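Local coordinates for synaptonemal complex protein 2 (Mus musculus, PDB 5IWZ) that is a major component of the axial and lateral elements of synaptonemal complexes, required for normal meiotic chromosome synapsis and fertility, at residues Ile346-Leu359 and Lys371-Thr384. Numbering follows the deposited sequence.
Sequences IEVRESKKLLTLTL and KELLFYFDESLEIT
K371 holds L359 at both its backbone N and O: its own carbonyl O accepts from L359 N, and its side chain, bent at the last torsion, brings NZ to L359 O at 2.8 Å. From here strand 372-378 runs antiparallel to strand 352-359, with L373, F375 and F377 in hydrogen-bonded pairs with L357, L355 and K353. L373 N and O both bond L357, the return bond from L357 N being almost straight (179°). L374 lies alongside T356, pointing the same way, on the face that also carries Y376. On the other face the F375 ring presents its edge to L357 CD1, 3.9 Å from CE2, and meets F320 edge-to-face. Y376 receives L354 CD1 over the centre of one ring face, a CH-pi contact of 3.5 Å to the centroid and 9° off the normal; CG of L354 anti to its backbone N (chi1 180°) carries the methyl there. The F377 ring meets L355 CB at its edge. Past the strand, the turn from D378 to L381 folds round the extended K353 side chain, whose NZ donates to E379 O (2.8 Å), L381 O (2.6 Å) and a water that also accepts from T384 N. I383 and T384, opening helix 383-390, pack on I346 CD1, 3.5 Å from T384 CA. Within the Spt16M-like, PH-clan domain, this contact joins two neighbouring inner strands of the five-stranded sheet to the C-terminal helix. One lysine ammonium with three acceptors thus ties turn and helix start to the sheet, while I346 and L355 add apolar contacts to the helix's first turn.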
loop_
_atom_site.group_PDB
_atom_site.type_symbol
_atom_site.label_atom_id
_atom_site.label_comp_id
_atom_site.label_asym_id
_atom_site.label_seq_id
_atom_site.Cartn_x
_atom_site.Cartn_y
_atom_site.Cartn_z
ATOM N N ILE A 346 -12.800 7.960 -26.834
ATOM C CA ILE A 346 -14.070 7.283 -26.592
ATOM C C ILE A 346 -14.877 7.362 -27.881
ATOM O O ILE A 346 -14.996 8.440 -28.474
ATOM C CB ILE A 346 -14.840 7.922 -25.418
ATOM C CG1 ILE A 346 -14.024 7.819 -24.130
ATOM C CG2 ILE A 346 -16.261 7.292 -25.249
ATOM C CD1 ILE A 346 -14.553 8.673 -22.990
ATOM N N GLU A 347 -15.393 6.219 -28.330
ATOM C CA GLU A 347 -16.139 6.119 -29.577
ATOM C C GLU A 347 -17.342 5.218 -29.354
ATOM O O GLU A 347 -17.280 4.263 -28.574
ATOM C CB GLU A 347 -15.275 5.557 -30.730
ATOM C CG GLU A 347 -14.435 4.332 -30.347
ATOM C CD GLU A 347 -13.523 3.825 -31.472
ATOM O OE1 GLU A 347 -14.048 3.293 -32.481
ATOM O OE2 GLU A 347 -12.280 3.946 -31.343
ATOM N N VAL A 348 -18.433 5.523 -30.057
ATOM C CA VAL A 348 -19.657 4.729 -30.013
ATOM C C VAL A 348 -19.783 3.971 -31.327
ATOM O O VAL A 348 -19.814 4.582 -32.401
ATOM C CB VAL A 348 -20.898 5.603 -29.768
ATOM C CG1 VAL A 348 -22.127 4.723 -29.609
ATOM C CG2 VAL A 348 -20.709 6.446 -28.533
ATOM N N ARG A 349 -19.844 2.646 -31.252
ATOM C CA ARG A 349 -20.074 1.840 -32.441
ATOM C C ARG A 349 -20.851 0.590 -32.050
ATOM O O ARG A 349 -20.588 -0.002 -31.004
ATOM C CB ARG A 349 -18.756 1.459 -33.131
ATOM N N GLU A 350 -21.805 0.197 -32.898
ATOM C CA GLU A 350 -22.569 -1.034 -32.705
ATOM C C GLU A 350 -23.191 -1.081 -31.313
ATOM O O GLU A 350 -23.197 -2.121 -30.646
ATOM C CB GLU A 350 -21.703 -2.270 -32.969
ATOM N N SER A 351 -23.710 0.074 -30.877
ATOM C CA SER A 351 -24.414 0.239 -29.603
ATOM C C SER A 351 -23.513 -0.029 -28.394
ATOM O O SER A 351 -24.000 -0.391 -27.318
ATOM C CB SER A 351 -25.678 -0.630 -29.551
ATOM O OG SER A 351 -26.657 -0.105 -30.435
ATOM N N LYS A 352 -22.200 0.178 -28.554
ATOM C CA LYS A 352 -21.230 0.050 -27.471
ATOM C C LYS A 352 -20.395 1.324 -27.384
ATOM O O LYS A 352 -20.161 2.002 -28.387
ATOM C CB LYS A 352 -20.314 -1.185 -27.692
ATOM C CG LYS A 352 -21.069 -2.542 -27.656
ATOM C CD LYS A 352 -20.168 -3.703 -28.096
ATOM C CE LYS A 352 -20.122 -3.834 -29.625
ATOM N NZ LYS A 352 -19.238 -4.953 -30.104
ATOM N N LYS A 353 -19.962 1.663 -26.177
ATOM C CA LYS A 353 -19.020 2.755 -25.975
ATOM C C LYS A 353 -17.643 2.171 -25.677
ATOM O O LYS A 353 -17.472 1.450 -24.686
ATOM C CB LYS A 353 -19.464 3.666 -24.834
ATOM C CG LYS A 353 -20.309 4.828 -25.266
ATOM C CD LYS A 353 -20.563 5.773 -24.116
ATOM C CE LYS A 353 -21.660 6.746 -24.501
ATOM N NZ LYS A 353 -22.360 7.265 -23.296
ATOM N N LEU A 354 -16.667 2.507 -26.517
ATOM C CA LEU A 354 -15.309 1.991 -26.419
ATOM C C LEU A 354 -14.405 3.064 -25.833
ATOM O O LEU A 354 -14.257 4.145 -26.414
ATOM C CB LEU A 354 -14.788 1.565 -27.790
ATOM C CG LEU A 354 -13.371 1.001 -27.804
ATOM C CD1 LEU A 354 -13.257 -0.115 -26.795
ATOM C CD2 LEU A 354 -12.973 0.512 -29.215
ATOM N N LEU A 355 -13.833 2.778 -24.670
ATOM C CA LEU A 355 -12.776 3.597 -24.085
ATOM C C LEU A 355 -11.454 2.931 -24.440
ATOM O O LEU A 355 -11.179 1.813 -23.984
ATOM C CB LEU A 355 -12.947 3.710 -22.568
ATOM C CG LEU A 355 -11.759 4.323 -21.805
ATOM C CD1 LEU A 355 -11.556 5.790 -22.185
ATOM C CD2 LEU A 355 -12.007 4.184 -20.293
ATOM N N THR A 356 -10.645 3.610 -25.254
ATOM C CA THR A 356 -9.322 3.140 -25.649
ATOM C C THR A 356 -8.265 3.988 -24.960
ATOM O O THR A 356 -8.210 5.199 -25.190
ATOM C CB THR A 356 -9.143 3.228 -27.163
ATOM O OG1 THR A 356 -10.175 2.472 -27.793
ATOM C CG2 THR A 356 -7.776 2.644 -27.582
ATOM N N LEU A 357 -7.443 3.356 -24.109
ATOM C CA LEU A 357 -6.339 4.018 -23.405
ATOM C C LEU A 357 -5.032 3.635 -24.071
ATOM O O LEU A 357 -4.673 2.456 -24.086
ATOM C CB LEU A 357 -6.260 3.615 -21.932
ATOM C CG LEU A 357 -7.383 3.844 -20.919
ATOM C CD1 LEU A 357 -6.975 3.226 -19.560
ATOM C CD2 LEU A 357 -7.679 5.327 -20.788
ATOM N N THR A 358 -4.324 4.618 -24.612
ATOM C CA THR A 358 -2.971 4.405 -25.110
ATOM C C THR A 358 -2.012 4.664 -23.954
ATOM O O THR A 358 -1.984 5.773 -23.415
ATOM C CB THR A 358 -2.672 5.329 -26.290
ATOM O OG1 THR A 358 -3.580 5.049 -27.352
ATOM C CG2 THR A 358 -1.244 5.135 -26.805
ATOM N N LEU A 359 -1.255 3.647 -23.558
ATOM C CA LEU A 359 -0.311 3.783 -22.455
ATOM C C LEU A 359 1.066 4.225 -22.948
ATOM O O LEU A 359 1.459 3.952 -24.081
ATOM C CB LEU A 359 -0.177 2.467 -21.701
ATOM C CG LEU A 359 -1.494 1.830 -21.237
ATOM C CD1 LEU A 359 -1.171 0.536 -20.521
ATOM C CD2 LEU A 359 -2.285 2.768 -20.336
ATOM N N LYS A 371 0.190 -2.202 -25.137
ATOM C CA LYS A 371 0.364 -0.777 -24.932
ATOM C C LYS A 371 -0.968 -0.052 -24.925
ATOM O O LYS A 371 -1.001 1.169 -24.759
ATOM C CB LYS A 371 1.254 -0.198 -26.050
ATOM C CG LYS A 371 2.103 0.998 -25.644
ATOM C CD LYS A 371 2.857 1.564 -26.852
ATOM C CE LYS A 371 3.826 2.697 -26.464
ATOM N NZ LYS A 371 3.149 4.035 -26.283
ATOM N N GLU A 372 -2.062 -0.757 -25.155
ATOM C CA GLU A 372 -3.366 -0.125 -25.185
ATOM C C GLU A 372 -4.355 -1.016 -24.453
ATOM O O GLU A 372 -4.315 -2.240 -24.581
ATOM C CB GLU A 372 -3.824 0.127 -26.630
ATOM C CG GLU A 372 -3.646 -1.075 -27.538
ATOM C CD GLU A 372 -3.980 -0.762 -28.984
ATOM O OE1 GLU A 372 -3.197 -1.161 -29.883
ATOM O OE2 GLU A 372 -5.020 -0.103 -29.212
ATOM N N LEU A 373 -5.214 -0.389 -23.665
ATOM C CA LEU A 373 -6.286 -1.053 -22.945
ATOM C C LEU A 373 -7.611 -0.579 -23.520
ATOM O O LEU A 373 -7.824 0.629 -23.667
ATOM C CB LEU A 373 -6.216 -0.737 -21.448
ATOM C CG LEU A 373 -5.162 -1.503 -20.654
ATOM C CD1 LEU A 373 -4.901 -0.768 -19.343
ATOM C CD2 LEU A 373 -5.651 -2.924 -20.385
ATOM N N LEU A 374 -8.489 -1.527 -23.838
ATOM C CA LEU A 374 -9.797 -1.255 -24.419
ATOM C C LEU A 374 -10.878 -1.732 -23.460
ATOM O O LEU A 374 -10.827 -2.866 -22.974
ATOM C CB LEU A 374 -9.963 -1.963 -25.772
ATOM C CG LEU A 374 -9.321 -1.383 -27.033
ATOM C CD1 LEU A 374 -7.774 -1.282 -26.953
ATOM C CD2 LEU A 374 -9.744 -2.228 -28.225
ATOM N N PHE A 375 -11.837 -0.862 -23.172
ATOM C CA PHE A 375 -12.971 -1.184 -22.320
ATOM C C PHE A 375 -14.245 -0.902 -23.107
ATOM O O PHE A 375 -14.434 0.219 -23.599
ATOM C CB PHE A 375 -12.948 -0.359 -21.028
ATOM C CG PHE A 375 -11.682 -0.520 -20.207
ATOM C CD1 PHE A 375 -11.612 -1.478 -19.194
ATOM C CD2 PHE A 375 -10.577 0.272 -20.447
ATOM C CE1 PHE A 375 -10.462 -1.631 -18.435
ATOM C CE2 PHE A 375 -9.410 0.127 -19.691
ATOM C CZ PHE A 375 -9.359 -0.825 -18.682
ATOM N N TYR A 376 -15.102 -1.912 -23.243
ATOM C CA TYR A 376 -16.402 -1.753 -23.897
ATOM C C TYR A 376 -17.494 -1.609 -22.843
ATOM O O TYR A 376 -17.596 -2.429 -21.925
ATOM C CB TYR A 376 -16.717 -2.944 -24.806
ATOM C CG TYR A 376 -15.863 -3.023 -26.055
ATOM C CD1 TYR A 376 -14.643 -3.694 -26.039
ATOM C CD2 TYR A 376 -16.274 -2.436 -27.246
ATOM C CE1 TYR A 376 -13.852 -3.774 -27.168
ATOM C CE2 TYR A 376 -15.490 -2.514 -28.392
ATOM C CZ TYR A 376 -14.286 -3.186 -28.343
ATOM O OH TYR A 376 -13.498 -3.268 -29.464
ATOM N N PHE A 377 -18.299 -0.563 -22.979
ATOM C CA PHE A 377 -19.370 -0.243 -22.051
ATOM C C PHE A 377 -20.698 -0.126 -22.790
ATOM O O PHE A 377 -20.738 0.146 -23.989
ATOM C CB PHE A 377 -19.105 1.084 -21.333
ATOM C CG PHE A 377 -17.887 1.076 -20.448
ATOM C CD1 PHE A 377 -17.956 0.588 -19.147
ATOM C CD2 PHE A 377 -16.690 1.592 -20.907
ATOM C CE1 PHE A 377 -16.833 0.609 -18.316
ATOM C CE2 PHE A 377 -15.560 1.609 -20.086
ATOM C CZ PHE A 377 -15.632 1.107 -18.797
ATOM N N ASP A 378 -21.787 -0.327 -22.049
ATOM C CA ASP A 378 -23.108 -0.000 -22.561
ATOM C C ASP A 378 -23.186 1.484 -22.920
ATOM O O ASP A 378 -22.660 2.341 -22.207
ATOM C CB ASP A 378 -24.171 -0.342 -21.526
ATOM C CG ASP A 378 -25.577 -0.101 -22.047
ATOM O OD1 ASP A 378 -26.092 -0.975 -22.774
ATOM O OD2 ASP A 378 -26.150 0.966 -21.749
ATOM N N GLU A 379 -23.844 1.785 -24.043
ATOM C CA GLU A 379 -23.878 3.146 -24.572
ATOM C C GLU A 379 -24.601 4.127 -23.654
ATOM O O GLU A 379 -24.338 5.334 -23.730
ATOM C CB GLU A 379 -24.536 3.135 -25.953
ATOM C CG GLU A 379 -25.719 2.196 -26.022
ATOM C CD GLU A 379 -26.384 2.179 -27.386
ATOM O OE1 GLU A 379 -27.317 1.367 -27.575
ATOM O OE2 GLU A 379 -25.965 2.968 -28.266
ATOM N N SER A 380 -25.477 3.650 -22.764
ATOM C CA SER A 380 -26.117 4.557 -21.815
ATOM C C SER A 380 -25.182 5.039 -20.709
ATOM O O SER A 380 -25.557 5.938 -19.951
ATOM C CB SER A 380 -27.348 3.892 -21.180
ATOM O OG SER A 380 -26.981 2.888 -20.240
ATOM N N LEU A 381 -23.982 4.484 -20.585
ATOM C CA LEU A 381 -23.115 4.868 -19.475
ATOM C C LEU A 381 -22.342 6.142 -19.807
ATOM O O LEU A 381 -21.930 6.356 -20.949
ATOM C CB LEU A 381 -22.156 3.728 -19.136
ATOM C CG LEU A 381 -22.893 2.476 -18.640
ATOM C CD1 LEU A 381 -21.913 1.326 -18.444
ATOM C CD2 LEU A 381 -23.662 2.768 -17.349
ATOM N N GLU A 382 -22.143 6.989 -18.794
ATOM C CA GLU A 382 -21.499 8.295 -18.970
ATOM C C GLU A 382 -19.966 8.195 -18.928
ATOM O O GLU A 382 -19.298 8.772 -18.074
ATOM C CB GLU A 382 -21.987 9.268 -17.904
ATOM C CG GLU A 382 -23.411 9.779 -18.073
ATOM C CD GLU A 382 -23.732 10.910 -17.090
ATOM O OE1 GLU A 382 -24.784 10.836 -16.424
ATOM O OE2 GLU A 382 -22.927 11.866 -16.973
ATOM N N ILE A 383 -19.406 7.472 -19.895
ATOM C CA ILE A 383 -17.961 7.238 -19.887
ATOM C C ILE A 383 -17.202 8.549 -20.065
ATOM O O ILE A 383 -16.186 8.791 -19.402
ATOM C CB ILE A 383 -17.581 6.209 -20.969
ATOM C CG1 ILE A 383 -18.300 4.868 -20.714
ATOM C CG2 ILE A 383 -16.062 6.019 -21.030
ATOM C CD1 ILE A 383 -18.407 4.500 -19.225
ATOM N N THR A 384 -17.702 9.434 -20.935
ATOM C CA THR A 384 -16.943 10.627 -21.298
ATOM C C THR A 384 -16.720 11.538 -20.098
ATOM O O THR A 384 -15.589 11.970 -19.833
ATOM C CB THR A 384 -17.654 11.375 -22.426
ATOM O OG1 THR A 384 -17.497 10.643 -23.650
ATOM C CG2 THR A 384 -17.062 12.765 -22.596
HETATM O O HOH W 1 -20.044 9.136 -22.832
#